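Long-range contacts in esterase LipW (Mycobacterium marinum, PDB 3QH4), which probably hydrolyses ester bonds as a serine hydrolase of the alpha/beta hydrolase fold, with a strictly limited choice of substrates: residues A[14-23]-A[285-294]; A[22-30]-A[210-221]. All coordinates share one frame; numbering follows the deposited sequence.

Interaction 1 of 2, residues A[14-23]-A[285-294]; sequences RLDPLLRAVA and RACHGFDSLL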
loop_
_atom_site.group_PDB
_atom_site.type_symbol
_atom_site.label_atom_id
_atom_site.label_comp_id
_atom_site.label_asym_id
_atom_site.label_seq_id
_atom_site.Cartn_x
_atom_site.Cartn_y
_atom_site.Cartn_z
ATOM N N ARG A 14 3.402 -17.038 17.537
ATOM C CA ARG A 14 2.360 -16.038 17.734
ATOM C C ARG A 14 1.480 -15.879 16.502
ATOM O O ARG A 14 0.572 -15.049 16.490
ATOM C CB ARG A 14 2.986 -14.710 18.164
ATOM C CG ARG A 14 3.542 -14.851 19.602
ATOM C CD ARG A 14 4.333 -13.676 20.068
ATOM N NE ARG A 14 3.519 -12.483 20.300
ATOM C CZ ARG A 14 4.063 -11.279 20.498
ATOM N NH1 ARG A 14 5.405 -11.130 20.490
ATOM N NH2 ARG A 14 3.281 -10.227 20.680
ATOM N N LEU A 15 1.734 -16.693 15.477
ATOM C CA LEU A 15 0.946 -16.630 14.233
ATOM C C LEU A 15 -0.043 -17.762 14.214
ATOM O O LEU A 15 0.212 -18.827 14.762
ATOM C CB LEU A 15 1.860 -16.773 13.002
ATOM C CG LEU A 15 2.994 -15.747 12.874
ATOM C CD1 LEU A 15 3.805 -15.975 11.632
ATOM C CD2 LEU A 15 2.382 -14.336 12.864
ATOM N N ASP A 16 -1.181 -17.527 13.556
ATOM C CA ASP A 16 -2.137 -18.588 13.281
ATOM C C ASP A 16 -1.404 -19.764 12.587
ATOM O O ASP A 16 -0.601 -19.545 11.678
ATOM C CB ASP A 16 -3.244 -18.050 12.352
ATOM C CG ASP A 16 -4.390 -19.042 12.186
ATOM O OD1 ASP A 16 -4.201 -20.068 11.515
ATOM O OD2 ASP A 16 -5.484 -18.789 12.756
ATOM N N PRO A 17 -1.719 -21.014 12.983
ATOM C CA PRO A 17 -1.034 -22.155 12.348
ATOM C C PRO A 17 -1.144 -22.167 10.813
ATOM O O PRO A 17 -0.211 -22.580 10.144
ATOM C CB PRO A 17 -1.726 -23.395 12.939
ATOM C CG PRO A 17 -2.528 -22.920 14.100
ATOM C CD PRO A 17 -2.587 -21.413 14.112
ATOM N N LEU A 18 -2.239 -21.686 10.250
ATOM C CA LEU A 18 -2.370 -21.704 8.782
ATOM C C LEU A 18 -1.365 -20.744 8.170
ATOM O O LEU A 18 -0.756 -21.011 7.121
ATOM C CB LEU A 18 -3.795 -21.322 8.338
ATOM C CG LEU A 18 -4.940 -22.266 8.700
ATOM C CD1 LEU A 18 -6.326 -21.621 8.408
ATOM C CD2 LEU A 18 -4.795 -23.574 7.923
ATOM N N LEU A 19 -1.181 -19.612 8.831
ATOM C CA LEU A 19 -0.236 -18.637 8.351
ATOM C C LEU A 19 1.193 -19.034 8.664
ATOM O O LEU A 19 2.077 -18.869 7.822
ATOM C CB LEU A 19 -0.578 -17.245 8.914
ATOM C CG LEU A 19 0.287 -16.093 8.440
ATOM C CD1 LEU A 19 0.147 -15.862 6.942
ATOM C CD2 LEU A 19 -0.129 -14.831 9.271
ATOM N N ARG A 20 1.408 -19.618 9.842
ATOM C CA ARG A 20 2.703 -20.155 10.238
ATOM C C ARG A 20 3.281 -21.112 9.199
ATOM O O ARG A 20 4.493 -21.160 9.024
ATOM C CB ARG A 20 2.579 -20.893 11.568
ATOM C CG ARG A 20 3.909 -21.091 12.302
ATOM C CD ARG A 20 3.689 -21.985 13.531
ATOM N NE ARG A 20 2.664 -21.410 14.378
ATOM C CZ ARG A 20 1.812 -22.101 15.136
ATOM N NH1 ARG A 20 1.873 -23.435 15.173
ATOM N NH2 ARG A 20 0.906 -21.455 15.880
ATOM N N ALA A 21 2.418 -21.883 8.533
ATOM C CA ALA A 21 2.873 -22.857 7.558
ATOM C C ALA A 21 3.540 -22.238 6.335
ATOM O O ALA A 21 4.358 -22.895 5.685
ATOM C CB ALA A 21 1.692 -23.764 7.119
ATOM N N VAL A 22 3.201 -20.984 6.024
ATOM C CA VAL A 22 3.755 -20.284 4.841
ATOM C C VAL A 22 4.712 -19.138 5.175
ATOM O O VAL A 22 5.481 -18.689 4.306
ATOM C CB VAL A 22 2.645 -19.762 3.845
ATOM C CG1 VAL A 22 1.883 -20.931 3.195
ATOM C CG2 VAL A 22 1.665 -18.770 4.511
ATOM N N ALA A 23 4.676 -18.678 6.419
ATOM C CA ALA A 23 5.541 -17.569 6.843
ATOM C C ALA A 23 6.820 -18.130 7.454
ATOM O O ALA A 23 7.051 -18.009 8.659
ATOM C CB ALA A 23 4.794 -16.670 7.822
ATOM N N ARG A 285 -2.774 -12.574 15.421
ATOM C CA ARG A 285 -2.051 -13.774 14.941
ATOM C C ARG A 285 -1.626 -13.684 13.458
ATOM O O ARG A 285 -1.522 -14.689 12.766
ATOM C CB ARG A 285 -2.867 -15.038 15.228
ATOM C CG ARG A 285 -3.426 -15.103 16.639
ATOM C CD ARG A 285 -4.141 -16.434 16.891
ATOM N NE ARG A 285 -3.202 -17.521 17.110
ATOM C CZ ARG A 285 -3.486 -18.819 16.956
ATOM N NH1 ARG A 285 -4.681 -19.223 16.514
ATOM N NH2 ARG A 285 -2.556 -19.717 17.230
ATOM N N ALA A 286 -1.351 -12.457 13.003
ATOM C CA ALA A 286 -1.024 -12.168 11.622
ATOM C C ALA A 286 0.247 -11.304 11.518
ATOM O O ALA A 286 0.391 -10.317 12.227
ATOM C CB ALA A 286 -2.222 -11.439 10.930
ATOM N N CYS A 287 1.136 -11.686 10.602
ATOM C CA CYS A 287 2.387 -10.958 10.310
ATOM C C CYS A 287 2.211 -10.023 9.144
ATOM O O CYS A 287 1.178 -10.062 8.454
ATOM C CB CYS A 287 3.511 -11.979 10.005
ATOM S SG CYS A 287 3.219 -12.964 8.500
ATOM N N HIS A 288 3.189 -9.143 8.905
ATOM C CA HIS A 288 3.122 -8.302 7.710
ATOM C C HIS A 288 2.943 -9.146 6.450
ATOM O O HIS A 288 3.609 -10.174 6.274
ATOM C CB HIS A 288 4.420 -7.513 7.570
ATOM C CG HIS A 288 4.287 -6.312 6.695
ATOM N ND1 HIS A 288 3.652 -5.168 7.118
ATOM C CD2 HIS A 288 4.729 -6.059 5.438
ATOM C CE1 HIS A 288 3.704 -4.251 6.162
ATOM N NE2 HIS A 288 4.369 -4.763 5.137
ATOM N N GLY A 289 2.041 -8.716 5.590
ATOM C CA GLY A 289 1.852 -9.347 4.295
ATOM C C GLY A 289 0.919 -10.541 4.389
ATOM O O GLY A 289 0.858 -11.320 3.438
ATOM N N PHE A 290 0.183 -10.684 5.509
ATOM C CA PHE A 290 -0.681 -11.876 5.712
ATOM C C PHE A 290 -1.663 -12.130 4.569
ATOM O O PHE A 290 -1.864 -13.282 4.175
ATOM C CB PHE A 290 -1.408 -11.854 7.072
ATOM C CG PHE A 290 -2.444 -10.742 7.223
ATOM C CD1 PHE A 290 -2.058 -9.502 7.755
ATOM C CD2 PHE A 290 -3.795 -10.956 6.864
ATOM C CE1 PHE A 290 -2.997 -8.486 7.944
ATOM C CE2 PHE A 290 -4.736 -9.957 7.032
ATOM C CZ PHE A 290 -4.336 -8.708 7.567
ATOM N N ASP A 291 -2.233 -11.061 4.020
ATOM C CA ASP A 291 -3.251 -11.214 2.985
ATOM C C ASP A 291 -2.647 -11.560 1.628
ATOM O O ASP A 291 -3.369 -12.088 0.769
ATOM C CB ASP A 291 -4.136 -9.976 2.874
ATOM C CG ASP A 291 -3.326 -8.730 2.567
ATOM O OD1 ASP A 291 -2.438 -8.391 3.376
ATOM O OD2 ASP A 291 -3.538 -8.128 1.490
ATOM N N SER A 292 -1.344 -11.294 1.451
ATOM C CA SER A 292 -0.589 -11.755 0.269
ATOM C C SER A 292 -0.144 -13.206 0.408
ATOM O O SER A 292 -0.205 -13.990 -0.575
ATOM C CB SER A 292 0.635 -10.850 0.058
ATOM O OG SER A 292 0.202 -9.529 -0.237
ATOM N N LEU A 293 0.307 -13.574 1.608
ATOM C CA LEU A 293 0.751 -14.937 1.900
ATOM C C LEU A 293 -0.381 -15.955 1.806
ATOM O O LEU A 293 -0.162 -17.073 1.319
ATOM C CB LEU A 293 1.424 -15.037 3.284
ATOM C CG LEU A 293 2.776 -14.302 3.432
ATOM C CD1 LEU A 293 3.082 -13.982 4.902
ATOM C CD2 LEU A 293 3.937 -15.112 2.813
ATOM N N LEU A 294 -1.571 -15.559 2.257
ATOM C CA LEU A 294 -2.709 -16.484 2.339
ATOM C C LEU A 294 -3.995 -15.764 1.976
ATOM O O LEU A 294 -4.806 -15.497 2.844
ATOM C CB LEU A 294 -2.847 -17.031 3.765
ATOM C CG LEU A 294 -2.170 -18.301 4.226
ATOM C CD1 LEU A 294 -2.758 -18.780 5.563
ATOM C CD2 LEU A 294 -2.267 -19.421 3.158
HETATM O O HOH W 1 -1.177 -22.149 17.947
#
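Asp-16 N donates a nearly straight hydrogen bond to Arg-285 O (3.0 Å, 171°), the direct hydrogen bond between residues 14-23 and 285-294. Two weaker CA-H...O contacts flank it, from Arg-285 CA to Arg-14 O and from Leu-15 CA to the same Arg-285 O. The charges are looser. The Arg-285 guanidinium lies with one face over Asp-16 CA, and its NH1 stands 3.9 Å from Asp-16 OD2, a long salt bridge in which no N-H points at the oxygen. Asp-16 OD1 instead caps the helix 17-20 by accepting from Leu-18 N. Water 1 accepts from Arg-20 NH2 and, weakly, from Arg-285 NH2, so it bridges two like charges, while Arg-20 NH2 also donates to Leu-15 O. In the alpha/beta hydrolase fold this region follows the last strand of the sheet and carries His-288, hydrogen-bonded to Asp-258 and Ser-166, probably the Ser-His-Asp catalytic triad. Apolar packing centres on Leu-19: with CG anti to the backbone N (chi1 -177°), CD2 reaches Cys-287 SG at 3.9 Å and Phe-290 CB, while CD1 meets Leu-293 CB at 4.0 Å. Beyond it, Val-22 CG2 touches Leu-293 CB and Leu-294 CG, each at 3.9 Å.

Interaction 2 of 2, residues A[22-30]-A[210-221]; sequences VATARIDFT and ATPAFDGEAASL
Asp-215 OD2 is gripped by Arg-26 through NE at 2.8 Å and, more weakly, through NH2. Water 3 adds a weak bond to this oxygen and links it to Ile-27 N and Thr-211 O. Asp-215 OD2 lies in the guanidinium plane of Arg-26, but NE approaches it from above the carboxylate plane. Glu-217 is modelled in two conformers; in the one described, its OE1 accepts from Arg-26 NH2 (3.1 Å), again in the guanidinium plane. A bend at chi3 (72°) swings the guanidinium over Ala-210, whose CB sits against its face 3.3 Å from Arg-26 CZ. On the backbone, Ala-213 N donates to Ala-25 O at 3.0 Å.

Farther along, apolar groups take over. Ile-27 CG2 touches Ala-218 CB at 3.6 Å and Phe-214 CD1 at 3.9 Å. Phe-214 turns its edge to the face of Phe-29 in a T-shaped pair, centroids 5.3 Å apart and planes at 73°, and Phe-29 CB rests on Ala-218 CB. Leu-221 CD2 closes this end against Phe-29 O (3.5 Å). The irregular chain before helix 31-56 is thus laid along the start of helix 216-227, and Phe-214 also touches the probable catalytic triad.

The carboxylate of Asp-215 works twice: OD1 caps the helix by accepting from Ala-218 N, while OD2 holds Arg-26. Asp-215 at the N-cap and, in the conformer described, Glu-217 in the first turn both put negative charge at the helix N terminus beside the guanidinium, which would be expected to favour the charged forms of all three.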
loop_
_atom_site.group_PDB
_atom_site.type_symbol
_atom_site.label_atom_id
_atom_site.label_comp_id
_atom_site.label_asym_id
_atom_site.label_seq_id
_atom_site.Cartn_x
_atom_site.Cartn_y
_atom_site.Cartn_z
ATOM N N VAL A 22 3.201 -20.984 6.024
ATOM C CA VAL A 22 3.755 -20.284 4.841
ATOM C C VAL A 22 4.712 -19.138 5.175
ATOM O O VAL A 22 5.481 -18.689 4.306
ATOM C CB VAL A 22 2.645 -19.762 3.845
ATOM C CG1 VAL A 22 1.883 -20.931 3.195
ATOM C CG2 VAL A 22 1.665 -18.770 4.511
ATOM N N ALA A 23 4.676 -18.678 6.419
ATOM C CA ALA A 23 5.541 -17.569 6.843
ATOM C C ALA A 23 6.820 -18.130 7.454
ATOM O O ALA A 23 7.051 -18.009 8.659
ATOM C CB ALA A 23 4.794 -16.670 7.822
ATOM N N THR A 24 7.650 -18.763 6.612
ATOM C CA THR A 24 8.761 -19.593 7.110
ATOM C C THR A 24 10.134 -18.957 6.978
ATOM O O THR A 24 11.149 -19.546 7.397
ATOM C CB THR A 24 8.775 -20.921 6.375
ATOM O OG1 THR A 24 8.842 -20.641 4.976
ATOM C CG2 THR A 24 7.497 -21.696 6.677
ATOM N N ALA A 25 10.177 -17.752 6.414
ATOM C CA ALA A 25 11.479 -17.086 6.210
ATOM C C ALA A 25 11.421 -15.597 6.432
ATOM O O ALA A 25 10.432 -14.934 6.091
ATOM C CB ALA A 25 12.032 -17.385 4.802
ATOM N N ARG A 26 12.503 -15.081 7.023
ATOM C CA ARG A 26 12.742 -13.640 7.046
ATOM C C ARG A 26 13.115 -13.165 5.647
ATOM O O ARG A 26 13.670 -13.919 4.831
ATOM C CB ARG A 26 13.890 -13.291 7.989
ATOM C CG ARG A 26 13.604 -13.631 9.454
ATOM C CD ARG A 26 14.842 -13.372 10.302
ATOM N NE ARG A 26 15.076 -11.935 10.442
ATOM C CZ ARG A 26 16.199 -11.399 10.916
ATOM N NH1 ARG A 26 17.231 -12.183 11.236
ATOM N NH2 ARG A 26 16.309 -10.088 11.063
ATOM N N ILE A 27 12.796 -11.913 5.356
ATOM C CA ILE A 27 13.308 -11.263 4.142
ATOM C C ILE A 27 14.731 -10.794 4.405
ATOM O O ILE A 27 15.121 -10.560 5.552
ATOM C CB ILE A 27 12.420 -10.047 3.743
ATOM C CG1 ILE A 27 12.648 -9.633 2.278
ATOM C CG2 ILE A 27 12.589 -8.864 4.717
ATOM C CD1 ILE A 27 11.535 -8.708 1.764
ATOM N N ASP A 28 15.495 -10.642 3.328
ATOM C CA ASP A 28 16.809 -10.016 3.389
ATOM C C ASP A 28 16.658 -8.758 2.530
ATOM O O ASP A 28 16.375 -8.845 1.346
ATOM C CB ASP A 28 17.824 -10.997 2.801
ATOM C CG ASP A 28 19.226 -10.428 2.697
ATOM O OD1 ASP A 28 19.428 -9.204 2.852
ATOM O OD2 ASP A 28 20.144 -11.244 2.443
ATOM N N PHE A 29 16.839 -7.584 3.135
ATOM C CA PHE A 29 16.543 -6.347 2.398
ATOM C C PHE A 29 17.795 -5.559 2.055
ATOM O O PHE A 29 17.739 -4.349 1.880
ATOM C CB PHE A 29 15.521 -5.469 3.149
ATOM C CG PHE A 29 14.524 -4.785 2.230
ATOM C CD1 PHE A 29 13.666 -5.541 1.453
ATOM C CD2 PHE A 29 14.434 -3.388 2.179
ATOM C CE1 PHE A 29 12.734 -4.922 0.588
ATOM C CE2 PHE A 29 13.496 -2.751 1.320
ATOM C CZ PHE A 29 12.646 -3.539 0.549
ATOM N N THR A 30 18.928 -6.258 1.931
ATOM C CA THR A 30 20.129 -5.615 1.369
ATOM C C THR A 30 19.902 -5.334 -0.114
ATOM O O THR A 30 19.058 -5.968 -0.743
ATOM C CB THR A 30 21.399 -6.510 1.523
ATOM O OG1 THR A 30 21.194 -7.753 0.836
ATOM C CG2 THR A 30 21.722 -6.753 2.991
ATOM N N ALA A 210 12.803 -9.596 13.790
ATOM C CA ALA A 210 13.157 -10.807 12.982
ATOM C C ALA A 210 11.999 -11.733 12.674
ATOM O O ALA A 210 12.162 -12.940 12.440
ATOM C CB ALA A 210 14.317 -11.563 13.656
ATOM N N THR A 211 10.820 -11.144 12.649
ATOM C CA THR A 211 9.634 -11.859 12.202
ATOM C C THR A 211 9.759 -12.304 10.734
ATOM O O THR A 211 10.513 -11.703 9.937
ATOM C CB THR A 211 8.391 -10.931 12.348
ATOM O OG1 THR A 211 8.718 -9.600 11.912
ATOM C CG2 THR A 211 7.950 -10.889 13.801
ATOM N N PRO A 212 8.980 -13.334 10.344
ATOM C CA PRO A 212 8.954 -13.704 8.932
ATOM C C PRO A 212 8.322 -12.612 8.049
ATOM O O PRO A 212 7.621 -11.738 8.560
ATOM C CB PRO A 212 8.075 -14.953 8.916
ATOM C CG PRO A 212 7.123 -14.770 10.086
ATOM C CD PRO A 212 7.901 -13.969 11.129
ATOM N N ALA A 213 8.615 -12.680 6.749
ATOM C CA ALA A 213 8.007 -11.847 5.679
ATOM C C ALA A 213 8.527 -10.413 5.636
ATOM O O ALA A 213 9.022 -9.964 4.598
ATOM C CB ALA A 213 6.460 -11.911 5.703
ATOM N N PHE A 214 8.438 -9.711 6.763
ATOM C CA PHE A 214 9.110 -8.426 6.919
ATOM C C PHE A 214 9.384 -8.232 8.392
ATOM O O PHE A 214 8.652 -8.740 9.253
ATOM C CB PHE A 214 8.280 -7.245 6.386
ATOM C CG PHE A 214 9.137 -6.171 5.735
ATOM C CD1 PHE A 214 9.589 -6.333 4.419
ATOM C CD2 PHE A 214 9.502 -5.032 6.450
ATOM C CE1 PHE A 214 10.406 -5.340 3.811
ATOM C CE2 PHE A 214 10.300 -4.029 5.873
ATOM C CZ PHE A 214 10.768 -4.183 4.568
ATOM N N ASP A 215 10.440 -7.482 8.692
ATOM C CA ASP A 215 10.853 -7.336 10.075
ATOM C C ASP A 215 11.502 -5.993 10.290
ATOM O O ASP A 215 11.620 -5.181 9.343
ATOM C CB ASP A 215 11.739 -8.538 10.528
ATOM C CG ASP A 215 13.060 -8.634 9.769
ATOM O OD1 ASP A 215 13.676 -7.572 9.534
ATOM O OD2 ASP A 215 13.532 -9.769 9.451
ATOM N N GLY A 216 11.871 -5.740 11.551
ATOM C CA GLY A 216 12.391 -4.448 11.972
ATOM C C GLY A 216 13.766 -4.142 11.382
ATOM O O GLY A 216 14.119 -2.964 11.131
ATOM N N GLU A 217 14.563 -5.186 11.200
ATOM C CA GLU A 217 15.868 -4.973 10.581
ATOM C C GLU A 217 15.721 -4.569 9.116
ATOM O O GLU A 217 16.382 -3.614 8.663
ATOM C CB GLU A 217 16.770 -6.179 10.793
ATOM C CG GLU A 217 17.061 -6.322 12.264
ATOM C CD GLU A 217 17.963 -7.481 12.613
ATOM O OE1 GLU A 217 18.609 -8.065 11.715
ATOM O OE2 GLU A 217 18.025 -7.795 13.820
ATOM N N ALA A 218 14.846 -5.251 8.386
ATOM C CA ALA A 218 14.536 -4.842 7.016
ATOM C C ALA A 218 13.959 -3.425 6.966
ATOM O O ALA A 218 14.225 -2.689 6.029
ATOM C CB ALA A 218 13.565 -5.836 6.354
ATOM N N ALA A 219 13.168 -3.045 7.970
ATOM C CA ALA A 219 12.544 -1.727 7.951
ATOM C C ALA A 219 13.625 -0.631 8.033
ATOM O O ALA A 219 13.535 0.410 7.347
ATOM C CB ALA A 219 11.518 -1.618 9.075
ATOM N N SER A 220 14.668 -0.892 8.821
ATOM C CA SER A 220 15.781 0.044 8.914
ATOM C C SER A 220 16.496 0.210 7.560
ATOM O O SER A 220 16.741 1.355 7.108
ATOM C CB SER A 220 16.774 -0.375 9.986
ATOM O OG SER A 220 17.896 0.494 9.932
ATOM N N LEU A 221 16.827 -0.911 6.920
ATOM C CA LEU A 221 17.446 -0.886 5.575
ATOM C C LEU A 221 16.529 -0.198 4.564
ATOM O O LEU A 221 16.995 0.602 3.743
ATOM C CB LEU A 221 17.736 -2.303 5.078
ATOM C CG LEU A 221 19.080 -2.933 5.476
ATOM C CD1 LEU A 221 19.307 -2.794 6.928
ATOM C CD2 LEU A 221 19.101 -4.411 5.071
HETATM O O HOH W 2 19.921 -10.490 11.424
HETATM O O HOH W 3 11.572 -10.587 7.695
HETATM O O HOH W 4 15.702 -8.778 7.549
#

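From the N terminus the chain first runs through 14-23, where interaction 1 closes a loop of some 260 residues onto the segment after strand 278-283. It continues straight into 22-30, and interaction 2 closes a shorter loop, nested within the first, onto the start of helix 216-227. The ranges overlap at Val-22 and Ala-23, and Ala-23 touches both partner segments; the contact centres are about 13 Å apart. The later partners also meet directly: His-288 packs on Ala-213 and Phe-214, and Leu-293 CD1 on Ala-213 CB, while Leu-15 touches Pro-212. One N-terminal stretch thereby ties together the histidine-bearing segment and helix 216-227, two parts of the hydrolase fold far apart in sequence.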